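Local atomic coordinates of putative nucleotide sugar epimerase/ dehydratase (Bordetella bronchiseptica, PDB entry 2Q1S), a protein that binds NADH in a Rossmann fold and probably acts as a nucleotide-sugar epimerase or dehydratase in the making of bacterial O-antigen. Residues 214-219 with 231-236; 42-47 with 261-266; 96-101 with 139-144. All blocks are in the same frame, centred on the assembly; numbering follows the deposited sequence. Where two conformers were deposited one is given.

Three pairings in one Rossmann-type subunit illustrate how the chemistry of a contact follows its place in the fold. Contacts 1 and 2 are buried, lie with their centres 12 Å apart and share the dinucleotide: contact 1 reaches it through a charged side chain, contact 2 through backbone amides at a helix start, backed by apolar packing. They also touch directly, since Asn47 of contact 2 bonds to the carbonyl of Pro214 in contact 1. Contact 3 sits apart, about 14 Å from contact 2 and 22 Å from contact 1 between nearest atoms. Partly buried at the starts of two inner strands, it joins their entry loops through a salt-bridge network, carboxylate-amide bonds and an aromatic ring.

Contact 1 (214-219 with 231-236); sequences PGEILG and WRNVTP. With NAI (1,4-dihydronicotinamide adenine dinucleotide), chain B.
The pyrophosphate side of the NADH pocket is where 214-219, in the loop after strand 203-212, meets 231-236, which runs from the loop into the first residues of helix 234-243. At its centre Glu216 and Arg232 approach each other from opposite directions and join in a salt bridge. Arg232 NE points at Glu216 OE2, 2.9 Å away, and the bond is nearly straight at 166°. That oxygen lies in the guanidinium plane, at its edge, and receives NE on its anti lone pair; the carboxylate itself is turned 84° from the guanidinium. The syn lone pair of Glu216 OE2 takes Asn233 ND2, also at 2.9 Å and almost linear, so donors of two consecutive residues use both lone pairs of OE2. Glu216 reaches this spot because its CG stands anti to the backbone N (chi1 -178°) and the chain beyond stays extended, while the other oxygen, OE1, rests 3.6 Å from CG of Pro236. Apolar packing continues beside the polar core: Leu218 sets CD2 3.7 Å from Pro236 CB and brings CD1 3.9 Å from Trp231 CZ3. Bent at chi3, Arg232 then lays NH2 against the cofactor, donating to O2A of NADH at 3.0 Å. A water that accepts from this NH2 also lies within bonding distance of Glu216 OE2 and cofactor O1N. NH1 is held by the carbonyl of Ser68, another residue that binds NADH. Each nitrogen of the guanidinium thus has a protein or cofactor acceptor. Glu216, as a second-shell residue, helps to fix the rotation of the guanidinium, and its negative charge probably offsets part of the positive charge brought up to the pyrophosphate.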
# COMPACT_ATOMS: atom_id res chain seq x y z
N PRO A 214 7.43 26.98 -14.37
CA PRO A 214 8.71 26.69 -15.03
C PRO A 214 9.33 25.38 -14.57
O PRO A 214 9.16 24.99 -13.40
CB PRO A 214 9.60 27.87 -14.61
CG PRO A 214 8.66 28.94 -14.11
CD PRO A 214 7.44 28.24 -13.60
N GLY A 215 10.01 24.69 -15.47
CA GLY A 215 10.76 23.49 -15.09
C GLY A 215 10.04 22.18 -15.36
O GLY A 215 10.67 21.13 -15.28
N GLU A 216 8.75 22.24 -15.72
CA GLU A 216 8.03 21.06 -16.20
C GLU A 216 8.21 20.98 -17.69
O GLU A 216 7.71 21.84 -18.43
CB GLU A 216 6.52 21.11 -15.87
CG GLU A 216 5.84 19.83 -16.34
CD GLU A 216 4.42 19.62 -15.86
OE1 GLU A 216 3.75 20.58 -15.43
OE2 GLU A 216 3.97 18.46 -15.91
N ILE A 217 8.96 19.95 -18.12
CA ILE A 217 9.35 19.80 -19.52
C ILE A 217 8.54 18.66 -20.14
O ILE A 217 8.67 17.51 -19.72
CB ILE A 217 10.86 19.47 -19.63
CG1 ILE A 217 11.71 20.59 -19.02
CG2 ILE A 217 11.25 19.14 -21.11
CD1 ILE A 217 13.21 20.25 -18.73
N LEU A 218 7.74 18.97 -21.17
CA LEU A 218 7.04 17.92 -21.90
C LEU A 218 8.05 16.89 -22.39
O LEU A 218 9.10 17.26 -22.91
CB LEU A 218 6.25 18.49 -23.08
CG LEU A 218 5.15 19.52 -22.73
CD1 LEU A 218 4.55 20.10 -24.01
CD2 LEU A 218 4.03 18.95 -21.86
N GLY A 219 7.76 15.59 -22.17
CA GLY A 219 8.66 14.54 -22.69
C GLY A 219 9.85 14.26 -21.77
O GLY A 219 10.70 13.44 -22.12
N TRP A 231 2.76 14.55 -23.24
CA TRP A 231 1.70 15.46 -22.83
C TRP A 231 1.39 15.25 -21.36
O TRP A 231 0.38 14.66 -20.99
CB TRP A 231 0.46 15.22 -23.72
CG TRP A 231 0.82 15.20 -25.19
CD1 TRP A 231 0.79 14.13 -26.06
CD2 TRP A 231 1.36 16.30 -25.94
NE1 TRP A 231 1.24 14.52 -27.32
CE2 TRP A 231 1.59 15.84 -27.28
CE3 TRP A 231 1.63 17.64 -25.63
CZ2 TRP A 231 2.10 16.68 -28.27
CZ3 TRP A 231 2.15 18.47 -26.62
CH2 TRP A 231 2.37 17.99 -27.93
N ARG A 232 2.28 15.76 -20.52
CA ARG A 232 2.30 15.44 -19.09
C ARG A 232 1.09 15.93 -18.32
O ARG A 232 0.58 15.23 -17.44
CB ARG A 232 3.53 16.05 -18.42
CG ARG A 232 4.83 15.39 -18.78
CD ARG A 232 5.96 16.22 -18.18
NE ARG A 232 5.94 16.43 -16.72
CZ ARG A 232 6.83 15.90 -15.88
NH1 ARG A 232 7.74 15.04 -16.36
NH2 ARG A 232 6.85 16.25 -14.60
N ASN A 233 0.68 17.17 -18.63
CA ASN A 233 -0.38 17.84 -17.88
C ASN A 233 -0.95 18.94 -18.77
O ASN A 233 -0.31 19.37 -19.73
CB ASN A 233 0.23 18.44 -16.61
CG ASN A 233 0.32 17.44 -15.47
OD1 ASN A 233 -0.70 16.88 -15.04
ND2 ASN A 233 1.52 17.23 -14.95
N VAL A 234 -2.16 19.40 -18.43
CA VAL A 234 -2.91 20.31 -19.28
C VAL A 234 -2.19 21.64 -19.48
O VAL A 234 -2.12 22.14 -20.60
CB VAL A 234 -4.37 20.49 -18.80
CG1 VAL A 234 -4.44 21.08 -17.37
CG2 VAL A 234 -5.21 21.29 -19.82
N THR A 235 -1.65 22.22 -18.40
CA THR A 235 -0.99 23.53 -18.55
C THR A 235 0.20 23.57 -19.53
O THR A 235 0.18 24.36 -20.48
CB THR A 235 -0.65 24.16 -17.18
OG1 THR A 235 -1.84 24.17 -16.38
CG2 THR A 235 -0.11 25.58 -17.32
N PRO A 236 1.25 22.73 -19.31
CA PRO A 236 2.35 22.75 -20.27
C PRO A 236 1.96 22.31 -21.69
O PRO A 236 2.55 22.78 -22.68
CB PRO A 236 3.39 21.82 -19.63
CG PRO A 236 2.59 20.90 -18.77
CD PRO A 236 1.52 21.81 -18.20
PA NAI B . 8.26 14.51 -11.70
O1A NAI B . 8.00 13.24 -12.43
O2A NAI B . 8.84 15.72 -12.47
O5B NAI B . 9.12 14.28 -10.44
C5B NAI B . 9.35 13.01 -9.82
C4B NAI B . 10.84 12.68 -9.80
O4B NAI B . 11.01 11.40 -9.22
C3B NAI B . 11.42 12.63 -11.24
O3B NAI B . 12.60 13.46 -11.31
C2B NAI B . 11.83 11.17 -11.38
O2B NAI B . 12.99 10.88 -12.22
C1B NAI B . 12.11 10.77 -9.93
N9A NAI B . 12.10 9.34 -9.68
C8A NAI B . 11.26 8.41 -10.21
N7A NAI B . 11.55 7.21 -9.70
C5A NAI B . 12.58 7.34 -8.81
C6A NAI B . 13.36 6.46 -7.92
N6A NAI B . 13.15 5.14 -7.83
N1A NAI B . 14.36 7.00 -7.15
C2A NAI B . 14.59 8.34 -7.23
N3A NAI B . 13.93 9.22 -8.00
C4A NAI B . 12.90 8.78 -8.81
O3 NAI B . 6.82 14.91 -11.14
PN NAI B . 6.40 16.12 -10.13
O1N NAI B . 5.17 16.72 -10.58
O2N NAI B . 7.66 16.90 -9.87
O5D NAI B . 6.13 15.28 -8.75
C5D NAI B . 6.86 15.52 -7.54
C4D NAI B . 6.05 14.93 -6.39
O4D NAI B . 4.85 15.64 -6.26
C3D NAI B . 5.61 13.49 -6.66
O3D NAI B . 5.75 12.76 -5.44
C2D NAI B . 4.17 13.63 -7.08
O2D NAI B . 3.42 12.41 -6.80
C1D NAI B . 3.70 14.77 -6.23
N1N NAI B . 2.55 15.46 -6.75
C2N NAI B . 2.62 16.29 -7.85
C3N NAI B . 1.49 16.96 -8.31
C7N NAI B . 1.55 17.87 -9.54
O7N NAI B . 0.53 18.44 -9.87
N7N NAI B . 2.75 18.00 -10.15
C4N NAI B . 0.26 16.84 -7.62
C5N NAI B . 0.23 16.00 -6.47
C6N NAI B . 1.40 15.36 -6.04
O HOH W 1 4.47 16.88 -13.20

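Contact 2 (42-47 with 261-266); sequences GFVGSN and IFVEDV. With NAI (1,4-dihydronicotinamide adenine dinucleotide), chain B.
Val263, the first residue of helix 263-276, packs among Phe43, Val44 and Asn47 of helix 43-54. Its CG2 stands 3.6 Å from Phe43 CE1, and CB comes equally near to CZ of the same ring. The phenyl reaches across because its CG is anti to the backbone N (chi1 166°), which swings the ring out from the helix start so that ring and valine approach from opposite directions, with CG2 oblique to the ring. Asn47 crosses the valine at about a right angle, its amide carbon CG 3.6 Å from Val263 CG1. This amide is kept in place by its own helix: Asn47 ND2 donates to Phe43 O at 2.9 Å, and it also bonds to Pro214 O, so a polar group can lie against an apolar one with its N-H groups engaged. Val44 and Val266 extend the buried part, meeting through their CG1 methyls at 3.9 Å. Packing slackens only at Glu264, which is exposed to solvent and merely brushes Asn47, with CG 4.4 Å from OD1. On the cofactor side, the helix start offers its amides to the pyrophosphate: Phe43 N donates to O2A at 2.8 Å and Val44 N to O2N. Gly42 and Gly45 fit the glycine-rich signature of Rossmann nucleotide binding, and the helix dipole would probably favour the phosphates. Behind the packed residues runs strand 203-212, whose Val211 touches both Phe43 and Val263, while strand 257-262 pairs with it through Ile261 and delivers the chain into helix 263-276.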
# COMPACT_ATOMS: atom_id res chain seq x y z
N GLY A 42 13.28 16.46 -10.72
CA GLY A 42 11.97 16.56 -11.38
C GLY A 42 11.42 17.96 -11.39
O GLY A 42 12.14 18.91 -11.10
N PHE A 43 10.15 18.10 -11.73
CA PHE A 43 9.50 19.41 -11.84
C PHE A 43 9.46 20.14 -10.50
O PHE A 43 10.10 21.19 -10.33
CB PHE A 43 8.10 19.23 -12.44
CG PHE A 43 7.21 20.44 -12.31
CD1 PHE A 43 7.68 21.75 -12.53
CD2 PHE A 43 5.86 20.23 -12.04
CE1 PHE A 43 6.80 22.82 -12.40
CE2 PHE A 43 4.99 21.31 -11.94
CZ PHE A 43 5.47 22.61 -12.11
N VAL A 44 8.72 19.61 -9.53
CA VAL A 44 8.63 20.26 -8.22
C VAL A 44 10.01 20.22 -7.57
O VAL A 44 10.46 21.21 -7.01
CB VAL A 44 7.60 19.57 -7.32
CG1 VAL A 44 7.64 20.19 -5.93
CG2 VAL A 44 6.20 19.71 -7.95
N GLY A 45 10.72 19.10 -7.71
CA GLY A 45 12.02 18.93 -7.07
C GLY A 45 13.06 19.94 -7.49
O GLY A 45 13.70 20.53 -6.59
N SER A 46 13.23 20.12 -8.81
CA SER A 46 14.19 21.14 -9.33
C SER A 46 13.87 22.54 -8.77
O SER A 46 14.80 23.29 -8.43
CB SER A 46 14.22 21.16 -10.86
OG SER A 46 12.99 21.61 -11.37
N ASN A 47 12.59 22.88 -8.68
CA ASN A 47 12.18 24.18 -8.14
C ASN A 47 12.46 24.29 -6.66
O ASN A 47 12.87 25.35 -6.16
CB ASN A 47 10.69 24.48 -8.45
CG ASN A 47 10.49 24.98 -9.87
OD1 ASN A 47 10.70 26.18 -10.16
ND2 ASN A 47 10.12 24.07 -10.78
N ILE A 261 -1.98 25.56 -8.66
CA ILE A 261 -1.06 26.22 -7.73
C ILE A 261 0.31 26.34 -8.39
O ILE A 261 0.79 25.40 -9.01
CB ILE A 261 -0.97 25.49 -6.36
CG1 ILE A 261 -0.05 26.26 -5.39
CG2 ILE A 261 -0.57 24.00 -6.53
CD1 ILE A 261 -0.06 25.76 -3.97
N PHE A 262 0.92 27.53 -8.27
CA PHE A 262 2.20 27.79 -8.95
C PHE A 262 3.33 27.08 -8.22
O PHE A 262 3.35 27.05 -6.98
CB PHE A 262 2.42 29.30 -9.01
CG PHE A 262 3.63 29.74 -9.79
CD1 PHE A 262 3.76 29.43 -11.14
CD2 PHE A 262 4.64 30.48 -9.17
CE1 PHE A 262 4.87 29.89 -11.87
CE2 PHE A 262 5.78 30.92 -9.89
CZ PHE A 262 5.90 30.60 -11.24
N VAL A 263 4.29 26.57 -8.97
CA VAL A 263 5.28 25.66 -8.41
C VAL A 263 6.17 26.33 -7.34
O VAL A 263 6.54 25.69 -6.37
CB VAL A 263 6.16 25.02 -9.52
CG1 VAL A 263 7.06 26.09 -10.25
CG2 VAL A 263 6.96 23.86 -8.99
N GLU A 264 6.48 27.62 -7.48
CA GLU A 264 7.26 28.30 -6.46
C GLU A 264 6.51 28.40 -5.14
O GLU A 264 7.14 28.37 -4.09
CB GLU A 264 7.69 29.68 -6.96
CG GLU A 264 8.60 29.55 -8.24
CD GLU A 264 9.10 30.88 -8.81
OE1 GLU A 264 8.95 31.93 -8.14
OE2 GLU A 264 9.66 30.84 -9.94
N ASP A 265 5.19 28.52 -5.18
CA ASP A 265 4.38 28.45 -3.96
C ASP A 265 4.46 27.04 -3.36
O ASP A 265 4.58 26.90 -2.14
CB ASP A 265 2.91 28.81 -4.21
CG ASP A 265 2.68 30.34 -4.33
OD1 ASP A 265 3.52 31.15 -3.87
OD2 ASP A 265 1.61 30.71 -4.87
N VAL A 266 4.41 26.01 -4.20
CA VAL A 266 4.53 24.63 -3.69
C VAL A 266 5.91 24.46 -3.03
O VAL A 266 5.99 23.88 -1.95
CB VAL A 266 4.29 23.59 -4.81
CG1 VAL A 266 4.67 22.17 -4.31
CG2 VAL A 266 2.85 23.67 -5.30
PA NAI B . 8.26 14.51 -11.70
O1A NAI B . 8.00 13.24 -12.43
O2A NAI B . 8.84 15.72 -12.47
O5B NAI B . 9.12 14.28 -10.44
C5B NAI B . 9.35 13.01 -9.82
C4B NAI B . 10.84 12.68 -9.80
O4B NAI B . 11.01 11.40 -9.22
C3B NAI B . 11.42 12.63 -11.24
O3B NAI B . 12.60 13.46 -11.31
C2B NAI B . 11.83 11.17 -11.38
O2B NAI B . 12.99 10.88 -12.22
C1B NAI B . 12.11 10.77 -9.93
N9A NAI B . 12.10 9.34 -9.68
C8A NAI B . 11.26 8.41 -10.21
N7A NAI B . 11.55 7.21 -9.70
C5A NAI B . 12.58 7.34 -8.81
C6A NAI B . 13.36 6.46 -7.92
N6A NAI B . 13.15 5.14 -7.83
N1A NAI B . 14.36 7.00 -7.15
C2A NAI B . 14.59 8.34 -7.23
N3A NAI B . 13.93 9.22 -8.00
C4A NAI B . 12.90 8.78 -8.81
O3 NAI B . 6.82 14.91 -11.14
PN NAI B . 6.40 16.12 -10.13
O1N NAI B . 5.17 16.72 -10.58
O2N NAI B . 7.66 16.90 -9.87
O5D NAI B . 6.13 15.28 -8.75
C5D NAI B . 6.86 15.52 -7.54
C4D NAI B . 6.05 14.93 -6.39
O4D NAI B . 4.85 15.64 -6.26
C3D NAI B . 5.61 13.49 -6.66
O3D NAI B . 5.75 12.76 -5.44
C2D NAI B . 4.17 13.63 -7.08
O2D NAI B . 3.42 12.41 -6.80
C1D NAI B . 3.70 14.77 -6.23
N1N NAI B . 2.55 15.46 -6.75
C2N NAI B . 2.62 16.29 -7.85
C3N NAI B . 1.49 16.96 -8.31
C7N NAI B . 1.55 17.87 -9.54
O7N NAI B . 0.53 18.44 -9.87
N7N NAI B . 2.75 18.00 -10.15
C4N NAI B . 0.26 16.84 -7.62
C5N NAI B . 0.23 16.00 -6.47
C6N NAI B . 1.40 15.36 -6.04

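Contact 3 (96-101 with 139-144); sequences LQDEYD and HFKRLK
In this Rossmann sheet, 96-101 and 139-144 are the loops that lead from helices 90-95 and 128-137 into the parallel strands 102-105 and 145-151. Asp98, at the centre of an inverse gamma turn, presents its carboxylate to the other loop's backbone. Asp98 OD2 accepts from Lys141 N at 2.7 Å and Asp98 OD1 from Arg142 N at 3.0 Å, both on the syn side, so the carboxylate spans two successive amides. Behind this pairing, the Phe140 ring lies with one face under Asp98 CA, a CH-pi contact 3.9 Å from the ring centroid. Asp101 is the acid of the salt-bridge network. Arg142, extended from CG to NE with CG anti to the backbone N (chi1 -173°), grips it side-on: Arg142 NE meets Asp101 OD1 at 2.9 Å from above the carboxylate plane and NH2 meets OD2, the two planes being 53° apart. Lys144 NZ reaches Asp101 OD1 at 2.8 Å from the other face and also donates to Arg142 O. The carbonyl of Glu99 covers one guanidinium face, and Asn34 N, at the start of strand 34-38, is a further donor to Asp101 OD2. Where the loops give way to strands, Lys144 N bonds to Asp101 O at 2.8 Å. The two loops enter adjacent parallel strands, as expected of successive strand-helix-strand units of a Rossmann fold.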
# COMPACT_ATOMS: atom_id res chain seq x y z
N LEU A 96 24.05 5.78 2.82
CA LEU A 96 23.56 7.03 3.40
C LEU A 96 24.03 7.16 4.85
O LEU A 96 24.03 6.19 5.61
CB LEU A 96 22.04 7.11 3.34
CG LEU A 96 21.44 7.18 1.92
CD1 LEU A 96 19.92 7.33 2.00
CD2 LEU A 96 22.04 8.33 1.12
N GLN A 97 24.42 8.39 5.20
CA GLN A 97 24.93 8.71 6.53
C GLN A 97 23.91 9.61 7.24
O GLN A 97 23.15 10.28 6.58
CB GLN A 97 26.27 9.44 6.41
CG GLN A 97 27.42 8.60 5.80
CD GLN A 97 27.56 7.27 6.51
OE1 GLN A 97 27.95 7.22 7.69
NE2 GLN A 97 27.21 6.18 5.82
N ASP A 98 23.95 9.63 8.58
CA ASP A 98 23.05 10.46 9.40
C ASP A 98 23.62 11.90 9.39
O ASP A 98 24.06 12.44 10.41
CB ASP A 98 23.01 9.87 10.81
CG ASP A 98 21.96 10.50 11.72
OD1 ASP A 98 21.18 11.38 11.30
OD2 ASP A 98 21.91 10.07 12.89
N GLU A 99 23.61 12.50 8.20
CA GLU A 99 24.17 13.84 7.97
C GLU A 99 23.15 14.84 7.43
O GLU A 99 23.51 15.91 6.96
CB GLU A 99 25.37 13.73 7.00
CG GLU A 99 24.96 13.39 5.57
CD GLU A 99 26.12 13.37 4.58
OE1 GLU A 99 26.82 14.39 4.43
OE2 GLU A 99 26.33 12.31 3.96
N TYR A 100 21.87 14.48 7.50
CA TYR A 100 20.81 15.32 6.95
C TYR A 100 19.93 15.90 8.02
O TYR A 100 19.49 15.22 8.96
CB TYR A 100 19.91 14.51 6.00
CG TYR A 100 20.70 13.80 4.92
CD1 TYR A 100 21.12 14.50 3.76
CD2 TYR A 100 21.05 12.45 5.05
CE1 TYR A 100 21.92 13.86 2.76
CE2 TYR A 100 21.81 11.81 4.04
CZ TYR A 100 22.22 12.52 2.92
OH TYR A 100 22.96 11.83 1.97
N ASP A 101 19.66 17.19 7.88
CA ASP A 101 18.70 17.87 8.72
C ASP A 101 17.28 17.70 8.20
O ASP A 101 16.34 17.64 8.99
CB ASP A 101 19.08 19.35 8.81
CG ASP A 101 20.46 19.54 9.36
OD1 ASP A 101 20.68 19.15 10.52
OD2 ASP A 101 21.32 20.02 8.60
N HIS A 139 16.35 5.27 12.09
CA HIS A 139 17.16 5.42 13.30
C HIS A 139 18.10 6.63 13.21
O HIS A 139 18.90 6.86 14.12
CB HIS A 139 17.95 4.13 13.66
CG HIS A 139 17.07 2.96 13.98
ND1 HIS A 139 15.98 3.06 14.83
CD2 HIS A 139 17.10 1.68 13.55
CE1 HIS A 139 15.39 1.88 14.92
NE2 HIS A 139 16.04 1.02 14.14
N PHE A 140 17.98 7.42 12.14
CA PHE A 140 18.77 8.66 12.03
C PHE A 140 18.32 9.71 13.06
O PHE A 140 17.12 9.92 13.31
CB PHE A 140 18.65 9.28 10.64
CG PHE A 140 19.46 8.58 9.56
CD1 PHE A 140 20.04 7.34 9.79
CD2 PHE A 140 19.59 9.18 8.29
CE1 PHE A 140 20.79 6.71 8.78
CE2 PHE A 140 20.31 8.58 7.30
CZ PHE A 140 20.91 7.35 7.53
N LYS A 141 19.30 10.40 13.62
CA LYS A 141 19.09 11.26 14.77
C LYS A 141 19.22 12.75 14.45
O LYS A 141 18.68 13.58 15.18
CB LYS A 141 20.09 10.88 15.90
CG LYS A 141 19.86 9.49 16.54
CD LYS A 141 18.51 9.50 17.28
CE LYS A 141 18.26 8.28 18.13
NZ LYS A 141 17.92 7.11 17.32
N ARG A 142 19.90 13.07 13.36
CA ARG A 142 20.08 14.47 12.96
C ARG A 142 18.82 14.99 12.25
O ARG A 142 18.64 16.19 12.14
CB ARG A 142 21.29 14.60 12.03
CG ARG A 142 21.64 16.05 11.72
CD ARG A 142 23.00 16.21 11.07
NE ARG A 142 23.11 17.53 10.44
CZ ARG A 142 24.15 17.99 9.76
NH1 ARG A 142 25.28 17.30 9.71
NH2 ARG A 142 24.08 19.17 9.18
N LEU A 143 17.96 14.08 11.77
CA LEU A 143 16.73 14.49 11.05
C LEU A 143 15.78 15.31 11.85
O LEU A 143 15.34 14.85 12.91
CB LEU A 143 15.93 13.28 10.65
CG LEU A 143 16.41 12.60 9.42
CD1 LEU A 143 15.56 11.33 9.23
CD2 LEU A 143 16.27 13.50 8.18
N LYS A 144 15.45 16.51 11.38
CA LYS A 144 14.39 17.32 11.97
C LYS A 144 13.04 17.02 11.34
O LYS A 144 12.04 17.08 12.04
CB LYS A 144 14.63 18.84 11.83
CG LYS A 144 15.34 19.54 12.98
CD LYS A 144 16.69 18.91 13.24
CE LYS A 144 17.76 19.60 12.47
NZ LYS A 144 19.13 19.10 12.85
O HOH W 2 26.17 15.01 11.31